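Local coordinates for short-chain dehydrogenase/reductase SDR (Paraburkholderia phymatum, PDB 5VA8), which probably catalyses the NADP(H)-dependent oxidation or reduction of a substrate that remains to be identified, at residues Asp73-Glu78 with Met121-Glu126; Gly170-Val175 with Ile186-Pro191; Cys240-Leu243 with His247-Tyr250. All blocks are in the same frame, centred on the assembly; numbering follows the deposited sequence.

Overall arrangement
All three contacts belong to one Rossmann-type domain with a parallel sheet of seven strands. They follow each other along the chain and all are largely buried. Contact 1 lies at the adenine end of NADP. Its bonds run inside the loop and to adenine, and the loop meets helix 110-138 by packing. Contact 2 is the apolar helix-on-strand packing of a beta-alpha-beta unit, and its strand reaches the nicotinamide. The two meet through Ile125 and Phe171, and both touch the second subunit. Contact 3 closes the end of helix 233-243, away from the cofactor, with an aromatic ring, a methyl and a water. It meets contact 2 through Leu189 on Cys240 and Leu243, and both touch the third subunit.

Contact 1. Residues Asp73-Glu78 with Met121-Glu126; sequences DITTPE and MLTPIE. With NAP (NADP nicotinamide-adenine-dinucleotide phosphate), chain E.
Asp73 OD1 is gripped by three donors. Adenine N6A of NADP is bonded to Asp73 OD1 at 3.0 Å. Thr75 OG1 lies 2.6 Å from Asp73 OD1, and the backbone Thr75 N lies 2.9 Å from Asp73 OD1. The last bond closes an Asx turn. Both Thr75 donors come from the same face of the carboxylate, the hydroxyl on the syn side and the backbone N on the anti side. With OG1 lodged between the backbone N and the carbonyl carbon (chi1 71°), the Thr75 hydroxyl can double back to Asp73. Next to it, Ile74 N points at adenine N1A, 3.0 Å away and nearly straight at 167°. The amino group and N1A of adenine thus meet one acceptor and one donor. Across the contact, Thr123 touches the turn with both branches. Thr123 OG1 sits 3.1 Å from Thr75 CA, while Thr123 CG2 rests 3.3 Å from Ile74 O. That hydroxyl is bonded back to Glu118 O in its own helix, so it packs here without a bond across. Thr76 stands at the N-cap of helix 77-86, and Thr76 OG1 is also bonded to Asp73 O at 2.9 Å. An acidic residue after the third strand that meets the adenine amino group is familiar in classical short-chain dehydrogenases. The paired donor and acceptor are consistent with recognition of adenine, with the Asx turn holding Asp73 OD1 in place.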
loop_
_atom_site.group_PDB
_atom_site.type_symbol
_atom_site.label_atom_id
_atom_site.label_comp_id
_atom_site.label_asym_id
_atom_site.label_seq_id
_atom_site.Cartn_x
_atom_site.Cartn_y
_atom_site.Cartn_z
ATOM N N ASP A 73 -12.133 30.682 12.266
ATOM C CA ASP A 73 -10.975 29.831 12.025
ATOM C C ASP A 73 -11.306 28.462 12.596
ATOM O O ASP A 73 -11.405 28.298 13.817
ATOM C CB ASP A 73 -9.751 30.451 12.697
ATOM C CG ASP A 73 -8.473 29.680 12.452
ATOM O OD1 ASP A 73 -8.526 28.492 12.088
ATOM O OD2 ASP A 73 -7.400 30.281 12.662
ATOM N N ILE A 74 -11.511 27.480 11.713
ATOM C CA ILE A 74 -11.951 26.162 12.151
ATOM C C ILE A 74 -10.857 25.413 12.899
ATOM O O ILE A 74 -11.140 24.390 13.534
ATOM C CB ILE A 74 -12.453 25.362 10.926
ATOM C CG1 ILE A 74 -13.326 24.181 11.351
ATOM C CG2 ILE A 74 -11.281 24.867 10.075
ATOM C CD1 ILE A 74 -14.600 24.591 12.064
ATOM N N THR A 75 -9.620 25.912 12.866
ATOM C CA THR A 75 -8.511 25.222 13.516
ATOM C C THR A 75 -8.301 25.676 14.953
ATOM O O THR A 75 -7.261 25.364 15.542
ATOM C CB THR A 75 -7.204 25.371 12.711
ATOM O OG1 THR A 75 -6.695 26.719 12.784
ATOM C CG2 THR A 75 -7.428 24.965 11.249
ATOM N N THR A 76 -9.271 26.387 15.535
ATOM C CA THR A 76 -9.285 26.752 16.941
ATOM C C THR A 76 -10.459 26.078 17.636
ATOM O O THR A 76 -11.489 25.822 17.001
ATOM C CB THR A 76 -9.422 28.266 17.111
ATOM O OG1 THR A 76 -10.685 28.681 16.582
ATOM C CG2 THR A 76 -8.301 28.988 16.361
ATOM N N PRO A 77 -10.352 25.806 18.942
ATOM C CA PRO A 77 -11.531 25.296 19.668
ATOM C C PRO A 77 -12.720 26.239 19.590
ATOM O O PRO A 77 -13.865 25.775 19.463
ATOM C CB PRO A 77 -11.025 25.153 21.115
ATOM C CG PRO A 77 -9.525 25.196 21.027
ATOM C CD PRO A 77 -9.195 26.023 19.828
ATOM N N GLU A 78 -12.481 27.552 19.677
ATOM C CA GLU A 78 -13.574 28.517 19.601
ATOM C C GLU A 78 -14.253 28.483 18.242
ATOM O O GLU A 78 -15.481 28.621 18.148
ATOM C CB GLU A 78 -13.064 29.927 19.895
ATOM C CG GLU A 78 -12.603 30.149 21.333
ATOM C CD GLU A 78 -11.221 29.581 21.610
ATOM O OE1 GLU A 78 -10.551 29.094 20.665
ATOM O OE2 GLU A 78 -10.808 29.626 22.789
ATOM N N MET A 121 -4.585 17.770 11.183
ATOM C CA MET A 121 -4.779 16.486 11.849
ATOM C C MET A 121 -5.705 16.630 13.051
ATOM O O MET A 121 -6.748 15.968 13.108
ATOM C CB MET A 121 -3.444 15.882 12.279
ATOM C CG MET A 121 -3.598 14.530 12.963
ATOM S SD MET A 121 -2.018 13.922 13.542
ATOM C CE MET A 121 -2.556 12.448 14.442
ATOM N N LEU A 122 -5.350 17.484 14.023
ATOM C CA LEU A 122 -6.136 17.489 15.255
ATOM C C LEU A 122 -7.489 18.169 15.068
ATOM O O LEU A 122 -8.459 17.772 15.722
ATOM C CB LEU A 122 -5.337 18.138 16.392
ATOM C CG LEU A 122 -3.984 17.486 16.677
ATOM C CD1 LEU A 122 -3.328 18.139 17.898
ATOM C CD2 LEU A 122 -4.132 15.978 16.880
ATOM N N THR A 123 -7.582 19.177 14.193
ATOM C CA THR A 123 -8.874 19.816 13.929
ATOM C C THR A 123 -9.887 18.825 13.358
ATOM O O THR A 123 -10.988 18.703 13.926
ATOM C CB THR A 123 -8.668 21.053 13.038
ATOM O OG1 THR A 123 -8.140 22.120 13.840
ATOM C CG2 THR A 123 -9.975 21.522 12.393
ATOM N N PRO A 124 -9.588 18.063 12.295
ATOM C CA PRO A 124 -10.563 17.054 11.849
ATOM C C PRO A 124 -10.916 16.040 12.919
ATOM O O PRO A 124 -12.080 15.632 13.021
ATOM C CB PRO A 124 -9.860 16.367 10.667
ATOM C CG PRO A 124 -8.822 17.307 10.223
ATOM C CD PRO A 124 -8.442 18.188 11.375
ATOM N N ILE A 125 -9.931 15.610 13.712
ATOM C CA ILE A 125 -10.183 14.632 14.775
ATOM C C ILE A 125 -11.154 15.191 15.807
ATOM O O ILE A 125 -12.088 14.501 16.252
ATOM C CB ILE A 125 -8.850 14.200 15.416
ATOM C CG1 ILE A 125 -8.055 13.346 14.426
ATOM C CG2 ILE A 125 -9.084 13.406 16.728
ATOM C CD1 ILE A 125 -6.642 13.004 14.893
ATOM N N GLU A 126 -10.950 16.441 16.216
ATOM C CA GLU A 126 -11.835 17.015 17.218
ATOM C C GLU A 126 -13.244 17.239 16.673
ATOM O O GLU A 126 -14.216 17.126 17.432
ATOM C CB GLU A 126 -11.231 18.310 17.757
ATOM C CG GLU A 126 -10.021 18.056 18.661
ATOM C CD GLU A 126 -10.385 17.333 19.951
ATOM O OE1 GLU A 126 -10.630 18.022 20.968
ATOM O OE2 GLU A 126 -10.438 16.080 19.953
HETATM P PA NAP E . -8.451 27.455 -1.513
HETATM O O1A NAP E . -8.993 27.547 -2.882
HETATM O O2A NAP E . -7.467 28.534 -1.113
HETATM O O5B NAP E . -9.711 27.450 -0.522
HETATM C C5B NAP E . -9.480 27.369 0.892
HETATM C C4B NAP E . -10.781 27.693 1.573
HETATM O O4B NAP E . -10.666 27.358 2.972
HETATM C C3B NAP E . -11.184 29.167 1.539
HETATM O O3B NAP E . -12.601 29.270 1.564
HETATM C C2B NAP E . -10.579 29.686 2.840
HETATM O O2B NAP E . -11.212 30.937 3.194
HETATM C C1B NAP E . -10.895 28.507 3.763
HETATM N N9A NAP E . -10.032 28.402 4.935
HETATM C C8A NAP E . -8.672 28.245 4.940
HETATM N N7A NAP E . -8.158 28.066 6.134
HETATM C C5A NAP E . -9.258 28.119 6.977
HETATM C C6A NAP E . -9.387 28.017 8.376
HETATM N N6A NAP E . -8.356 27.825 9.206
HETATM N N1A NAP E . -10.626 28.129 8.904
HETATM C C2A NAP E . -11.661 28.316 8.075
HETATM N N3A NAP E . -11.661 28.429 6.742
HETATM C C4A NAP E . -10.421 28.326 6.252
HETATM O O3 NAP E . -7.728 26.048 -1.277
HETATM P PN NAP E . -7.988 24.579 -1.859
HETATM O O1N NAP E . -9.440 24.330 -1.947
HETATM O O2N NAP E . -7.156 24.423 -3.071
HETATM O O5D NAP E . -7.342 23.711 -0.685
HETATM C C5D NAP E . -8.157 23.113 0.344
HETATM C C4D NAP E . -7.261 22.153 1.087
HETATM O O4D NAP E . -6.852 21.102 0.181
HETATM C C3D NAP E . -5.966 22.753 1.646
HETATM O O3D NAP E . -5.613 22.129 2.881
HETATM C C2D NAP E . -4.946 22.392 0.571
HETATM O O2D NAP E . -3.598 22.347 1.027
HETATM C C1D NAP E . -5.458 21.001 0.211
HETATM N N1N NAP E . -5.001 20.512 -1.114
HETATM C C2N NAP E . -5.136 21.286 -2.204
HETATM C C3N NAP E . -4.765 20.801 -3.440
HETATM C C7N NAP E . -4.880 21.557 -4.729
HETATM O O7N NAP E . -4.142 21.239 -5.681
HETATM N N7N NAP E . -5.670 22.627 -4.763
HETATM C C4N NAP E . -4.329 19.481 -3.528
HETATM C C5N NAP E . -4.189 18.718 -2.381
HETATM C C6N NAP E . -4.516 19.257 -1.173
HETATM P P2B NAP E . -10.536 31.949 4.253
HETATM O O1X NAP E . -10.628 31.288 5.588
HETATM O O2X NAP E . -9.089 32.182 3.816
HETATM O O3X NAP E . -11.389 33.227 4.128
#

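Contact 2. Residues Gly170-Val175 with Ile186-Pro191; sequences GFIAGV and INNLLP. With NAP (NADP nicotinamide-adenine-dinucleotide phosphate), chain E.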
loop_
_atom_site.group_PDB
_atom_site.type_symbol
_atom_site.label_atom_id
_atom_site.label_comp_id
_atom_site.label_asym_id
_atom_site.label_seq_id
_atom_site.Cartn_x
_atom_site.Cartn_y
_atom_site.Cartn_z
ATOM N N GLY A 170 -3.658 7.800 9.419
ATOM C CA GLY A 170 -3.435 6.628 10.250
ATOM C C GLY A 170 -4.441 6.513 11.378
ATOM O O GLY A 170 -4.871 5.406 11.730
ATOM N N PHE A 171 -4.825 7.650 11.965
ATOM C CA PHE A 171 -5.853 7.618 13.003
ATOM C C PHE A 171 -7.222 7.294 12.416
ATOM O O PHE A 171 -7.980 6.499 12.997
ATOM C CB PHE A 171 -5.909 8.956 13.750
ATOM C CG PHE A 171 -7.136 9.085 14.618
ATOM C CD1 PHE A 171 -7.223 8.396 15.813
ATOM C CD2 PHE A 171 -8.210 9.861 14.199
ATOM C CE1 PHE A 171 -8.374 8.481 16.603
ATOM C CE2 PHE A 171 -9.359 9.960 14.980
ATOM C CZ PHE A 171 -9.429 9.282 16.183
ATOM N N ILE A 172 -7.571 7.919 11.286
ATOM C CA ILE A 172 -8.890 7.702 10.684
ATOM C C ILE A 172 -9.113 6.221 10.416
ATOM O O ILE A 172 -10.241 5.719 10.520
ATOM C CB ILE A 172 -9.028 8.533 9.392
ATOM C CG1 ILE A 172 -9.120 10.027 9.722
ATOM C CG2 ILE A 172 -10.221 8.062 8.547
ATOM C CD1 ILE A 172 -10.326 10.392 10.601
ATOM N N ALA A 173 -8.049 5.501 10.038
ATOM C CA ALA A 173 -8.199 4.077 9.736
ATOM C C ALA A 173 -8.842 3.334 10.898
ATOM O O ALA A 173 -9.686 2.451 10.691
ATOM C CB ALA A 173 -6.835 3.458 9.401
ATOM N N GLY A 174 -8.448 3.676 12.126
ATOM C CA GLY A 174 -9.004 3.001 13.285
ATOM C C GLY A 174 -10.428 3.422 13.595
ATOM O O GLY A 174 -11.301 2.577 13.818
ATOM N N VAL A 175 -10.694 4.732 13.620
ATOM C CA VAL A 175 -12.027 5.180 14.006
ATOM C C VAL A 175 -13.062 4.786 12.950
ATOM O O VAL A 175 -14.201 4.443 13.287
ATOM C CB VAL A 175 -12.034 6.696 14.299
ATOM C CG1 VAL A 175 -11.706 7.510 13.067
ATOM C CG2 VAL A 175 -13.387 7.118 14.876
ATOM N N ILE A 186 -16.470 6.811 7.296
ATOM C CA ILE A 186 -15.453 7.852 7.397
ATOM C C ILE A 186 -14.414 7.539 6.333
ATOM O O ILE A 186 -13.788 6.474 6.375
ATOM C CB ILE A 186 -14.790 7.911 8.782
ATOM C CG1 ILE A 186 -15.844 8.098 9.877
ATOM C CG2 ILE A 186 -13.750 9.045 8.814
ATOM C CD1 ILE A 186 -15.266 8.119 11.303
ATOM N N ASN A 187 -14.261 8.436 5.365
ATOM C CA ASN A 187 -13.374 8.214 4.235
ATOM C C ASN A 187 -12.572 9.477 3.989
ATOM O O ASN A 187 -12.936 10.565 4.437
ATOM C CB ASN A 187 -14.151 7.842 2.964
ATOM C CG ASN A 187 -14.851 6.510 3.098
ATOM O OD1 ASN A 187 -14.203 5.462 3.118
ATOM N ND2 ASN A 187 -16.181 6.536 3.174
ATOM N N ASN A 188 -11.469 9.317 3.263
ATOM C CA ASN A 188 -10.598 10.435 2.929
ATOM C C ASN A 188 -10.586 10.640 1.423
ATOM O O ASN A 188 -10.533 9.676 0.657
ATOM C CB ASN A 188 -9.180 10.192 3.447
ATOM C CG ASN A 188 -9.168 9.778 4.909
ATOM O OD1 ASN A 188 -9.813 10.410 5.743
ATOM N ND2 ASN A 188 -8.466 8.691 5.220
ATOM N N LEU A 189 -10.639 11.907 1.012
ATOM C CA LEU A 189 -10.522 12.305 -0.384
ATOM C C LEU A 189 -9.181 12.986 -0.565
ATOM O O LEU A 189 -8.922 14.013 0.073
ATOM C CB LEU A 189 -11.648 13.256 -0.784
ATOM C CG LEU A 189 -12.959 12.700 -1.328
ATOM C CD1 LEU A 189 -13.828 13.859 -1.789
ATOM C CD2 LEU A 189 -12.707 11.707 -2.476
ATOM N N LEU A 190 -8.341 12.423 -1.430
ATOM C CA LEU A 190 -6.953 12.848 -1.587
ATOM C C LEU A 190 -6.796 13.570 -2.915
ATOM O O LEU A 190 -6.690 12.912 -3.969
ATOM C CB LEU A 190 -6.009 11.640 -1.538
ATOM C CG LEU A 190 -5.797 10.834 -0.249
ATOM C CD1 LEU A 190 -7.095 10.317 0.365
ATOM C CD2 LEU A 190 -4.904 9.644 -0.575
ATOM N N PRO A 191 -6.754 14.903 -2.936
ATOM C CA PRO A 191 -6.566 15.599 -4.215
ATOM C C PRO A 191 -5.129 15.502 -4.694
ATOM O O PRO A 191 -4.184 15.631 -3.909
ATOM C CB PRO A 191 -6.936 17.061 -3.907
ATOM C CG PRO A 191 -7.276 17.117 -2.449
ATOM C CD PRO A 191 -6.871 15.825 -1.797
HETATM P PA NAP E . -8.451 27.455 -1.513
HETATM O O1A NAP E . -8.993 27.547 -2.882
HETATM O O2A NAP E . -7.467 28.534 -1.113
HETATM O O5B NAP E . -9.711 27.450 -0.522
HETATM C C5B NAP E . -9.480 27.369 0.892
HETATM C C4B NAP E . -10.781 27.693 1.573
HETATM O O4B NAP E . -10.666 27.358 2.972
HETATM C C3B NAP E . -11.184 29.167 1.539
HETATM O O3B NAP E . -12.601 29.270 1.564
HETATM C C2B NAP E . -10.579 29.686 2.840
HETATM O O2B NAP E . -11.212 30.937 3.194
HETATM C C1B NAP E . -10.895 28.507 3.763
HETATM N N9A NAP E . -10.032 28.402 4.935
HETATM C C8A NAP E . -8.672 28.245 4.940
HETATM N N7A NAP E . -8.158 28.066 6.134
HETATM C C5A NAP E . -9.258 28.119 6.977
HETATM C C6A NAP E . -9.387 28.017 8.376
HETATM N N6A NAP E . -8.356 27.825 9.206
HETATM N N1A NAP E . -10.626 28.129 8.904
HETATM C C2A NAP E . -11.661 28.316 8.075
HETATM N N3A NAP E . -11.661 28.429 6.742
HETATM C C4A NAP E . -10.421 28.326 6.252
HETATM O O3 NAP E . -7.728 26.048 -1.277
HETATM P PN NAP E . -7.988 24.579 -1.859
HETATM O O1N NAP E . -9.440 24.330 -1.947
HETATM O O2N NAP E . -7.156 24.423 -3.071
HETATM O O5D NAP E . -7.342 23.711 -0.685
HETATM C C5D NAP E . -8.157 23.113 0.344
HETATM C C4D NAP E . -7.261 22.153 1.087
HETATM O O4D NAP E . -6.852 21.102 0.181
HETATM C C3D NAP E . -5.966 22.753 1.646
HETATM O O3D NAP E . -5.613 22.129 2.881
HETATM C C2D NAP E . -4.946 22.392 0.571
HETATM O O2D NAP E . -3.598 22.347 1.027
HETATM C C1D NAP E . -5.458 21.001 0.211
HETATM N N1N NAP E . -5.001 20.512 -1.114
HETATM C C2N NAP E . -5.136 21.286 -2.204
HETATM C C3N NAP E . -4.765 20.801 -3.440
HETATM C C7N NAP E . -4.880 21.557 -4.729
HETATM O O7N NAP E . -4.142 21.239 -5.681
HETATM N N7N NAP E . -5.670 22.627 -4.763
HETATM C C4N NAP E . -4.329 19.481 -3.528
HETATM C C5N NAP E . -4.189 18.718 -2.381
HETATM C C6N NAP E . -4.516 19.257 -1.173
HETATM P P2B NAP E . -10.536 31.949 4.253
HETATM O O1X NAP E . -10.628 31.288 5.588
HETATM O O2X NAP E . -9.089 32.182 3.816
HETATM O O3X NAP E . -11.389 33.227 4.128
#
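Ile172 reaches from helix 159-179 to the strand and lays its CG2 methyl on the CG2 methyl of Ile186, 3.7 Å away. In Ile172 CG1 lies beside the backbone N (chi1 -70°), which puts CG2 anti to that N. The same holds for Ile186. Helix and strand run nearly antiparallel here, at 152°, and these two branches meet in the space between them. Ile172 CD1 adds a looser touch, 4.1 Å from Ile186 CG2. The same Ile172 CG2 also faces the Asn188 amide. It is almost equally far from both ends, with Ile172 CG2 3.7 Å from Asn188 OD1 and 3.8 Å from Asn188 ND2. That amide is buried but satisfied: OD1 is bonded to Asn145 ND2 and ND2 to Asn255 OD1, on the two flanking strands. Ile186 extends its CG1-CD1 arm straight (chi2 178°), which carries CD1 toward the next turn of the helix. There Ile186 CD1 packs 4.0 Å from Val175 CG1, in one of two deposited Val175 conformers, so this touch is less certain. Further along the strand, Pro191 CG lies 3.5 Å from nicotinamide C5N of NADP. The contact belongs to a beta-alpha-beta unit of the Rossmann fold. No hydrogen bond joins its two segments. The helix is therefore held to the strand by methyl packing, while the asparagine amide bridges the strands on either side.

Contact 3. Residues Cys240-Leu243 with His247-Tyr250; sequences CAFL and HAGY
Apolar packing in this contact is made by the ring of Phe242, on the last turn of helix 233-243, against Ala248 of the loop that follows. Phe242 CE2 lies 4.2 Å from Ala248 CB. The ring also packs on His247. Phe242 CE1 is 4.2 Å from His247 CB, and Phe242 CZ is 4.0 Å from His247 O. CG is anti to the backbone N (chi1 -176°), which swings the Phe242 ring toward the loop although the side chain does not start in that direction. The Phe242 and His247 side chains cross at about a right angle. His247 NE2 is hydrogen-bonded to Asp10 O. A second kind of touch sets a methyl against carbonyls. Ala248 CB points into the helix end, 3.2 Å from Phe242 O and 3.5 Å from Leu243 O. Polar bridging comes last. A water lies 2.8 Å from Leu243 O and 2.9 Å from Ala248 O. It has more acceptors near it than protons to give, so both bonds need not be made at once. Outside the two segments, Ser245 OG is hydrogen-bonded to both Phe242 O and His247 N. Phe242 also meets Phe242 of the third subunit, with ring planes at about 25°. No direct hydrogen bond links the two segments. Ser245 thus bonds Phe242 O, the water can serve Leu243 O or Ala248 O, and the Ala248 methyl merely packs against the helix-end carbonyls.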
loop_
_atom_site.group_PDB
_atom_site.type_symbol
_atom_site.label_atom_id
_atom_site.label_comp_id
_atom_site.label_asym_id
_atom_site.label_seq_id
_atom_site.Cartn_x
_atom_site.Cartn_y
_atom_site.Cartn_z
ATOM N N CYS A 240 -17.132 13.722 -3.476
ATOM C CA CYS A 240 -17.536 13.878 -2.085
ATOM C C CYS A 240 -19.018 13.552 -1.905
ATOM O O CYS A 240 -19.400 12.825 -0.982
ATOM C CB CYS A 240 -17.239 15.302 -1.626
ATOM S SG CYS A 240 -17.655 15.623 0.108
ATOM N N ALA A 241 -19.865 14.075 -2.793
ATOM C CA ALA A 241 -21.299 13.825 -2.672
ATOM C C ALA A 241 -21.607 12.341 -2.804
ATOM O O ALA A 241 -22.455 11.812 -2.078
ATOM C CB ALA A 241 -22.075 14.637 -3.713
ATOM N N PHE A 242 -20.916 11.639 -3.712
ATOM C CA PHE A 242 -21.165 10.203 -3.810
ATOM C C PHE A 242 -20.812 9.490 -2.505
ATOM O O PHE A 242 -21.578 8.640 -2.028
ATOM C CB PHE A 242 -20.399 9.582 -4.975
ATOM C CG PHE A 242 -20.725 8.130 -5.152
ATOM C CD1 PHE A 242 -21.885 7.761 -5.803
ATOM C CD2 PHE A 242 -19.940 7.151 -4.568
ATOM C CE1 PHE A 242 -22.232 6.415 -5.942
ATOM C CE2 PHE A 242 -20.286 5.805 -4.696
ATOM C CZ PHE A 242 -21.427 5.448 -5.380
ATOM N N LEU A 243 -19.660 9.821 -1.909
ATOM C CA LEU A 243 -19.300 9.209 -0.631
ATOM C C LEU A 243 -20.336 9.513 0.437
ATOM O O LEU A 243 -20.575 8.689 1.330
ATOM C CB LEU A 243 -17.932 9.698 -0.153
ATOM C CG LEU A 243 -16.708 9.101 -0.845
ATOM C CD1 LEU A 243 -15.458 9.847 -0.389
ATOM C CD2 LEU A 243 -16.585 7.605 -0.562
ATOM N N HIS A 247 -25.703 5.424 -1.320
ATOM C CA HIS A 247 -25.141 4.369 -2.155
ATOM C C HIS A 247 -23.688 4.063 -1.823
ATOM O O HIS A 247 -23.083 3.209 -2.482
ATOM C CB HIS A 247 -25.266 4.745 -3.633
ATOM C CG HIS A 247 -26.659 5.115 -4.026
ATOM N ND1 HIS A 247 -27.714 4.231 -3.947
ATOM C CD2 HIS A 247 -27.180 6.286 -4.463
ATOM C CE1 HIS A 247 -28.821 4.835 -4.337
ATOM N NE2 HIS A 247 -28.525 6.085 -4.652
ATOM N N ALA A 248 -23.117 4.733 -0.817
ATOM C CA ALA A 248 -21.736 4.519 -0.416
ATOM C C ALA A 248 -21.636 3.987 1.008
ATOM O O ALA A 248 -20.583 4.105 1.642
ATOM C CB ALA A 248 -20.935 5.813 -0.564
ATOM N N GLY A 249 -22.707 3.378 1.521
ATOM C CA GLY A 249 -22.683 2.926 2.904
ATOM C C GLY A 249 -21.789 1.726 3.174
ATOM O O GLY A 249 -21.592 1.384 4.345
ATOM N N TYR A 250 -21.264 1.075 2.134
ATOM C CA TYR A 250 -20.351 -0.050 2.300
ATOM C C TYR A 250 -18.910 0.348 2.001
ATOM O O TYR A 250 -18.047 -0.526 1.867
ATOM C CB TYR A 250 -20.774 -1.226 1.409
ATOM C CG TYR A 250 -20.505 -2.591 2.002
ATOM C CD1 TYR A 250 -20.974 -2.917 3.274
ATOM C CD2 TYR A 250 -19.835 -3.576 1.272
ATOM C CE1 TYR A 250 -20.753 -4.177 3.827
ATOM C CE2 TYR A 250 -19.607 -4.846 1.812
ATOM C CZ TYR A 250 -20.083 -5.135 3.094
ATOM O OH TYR A 250 -19.864 -6.385 3.628
HETATM O O HOH W 1 -19.255 6.518 2.452
#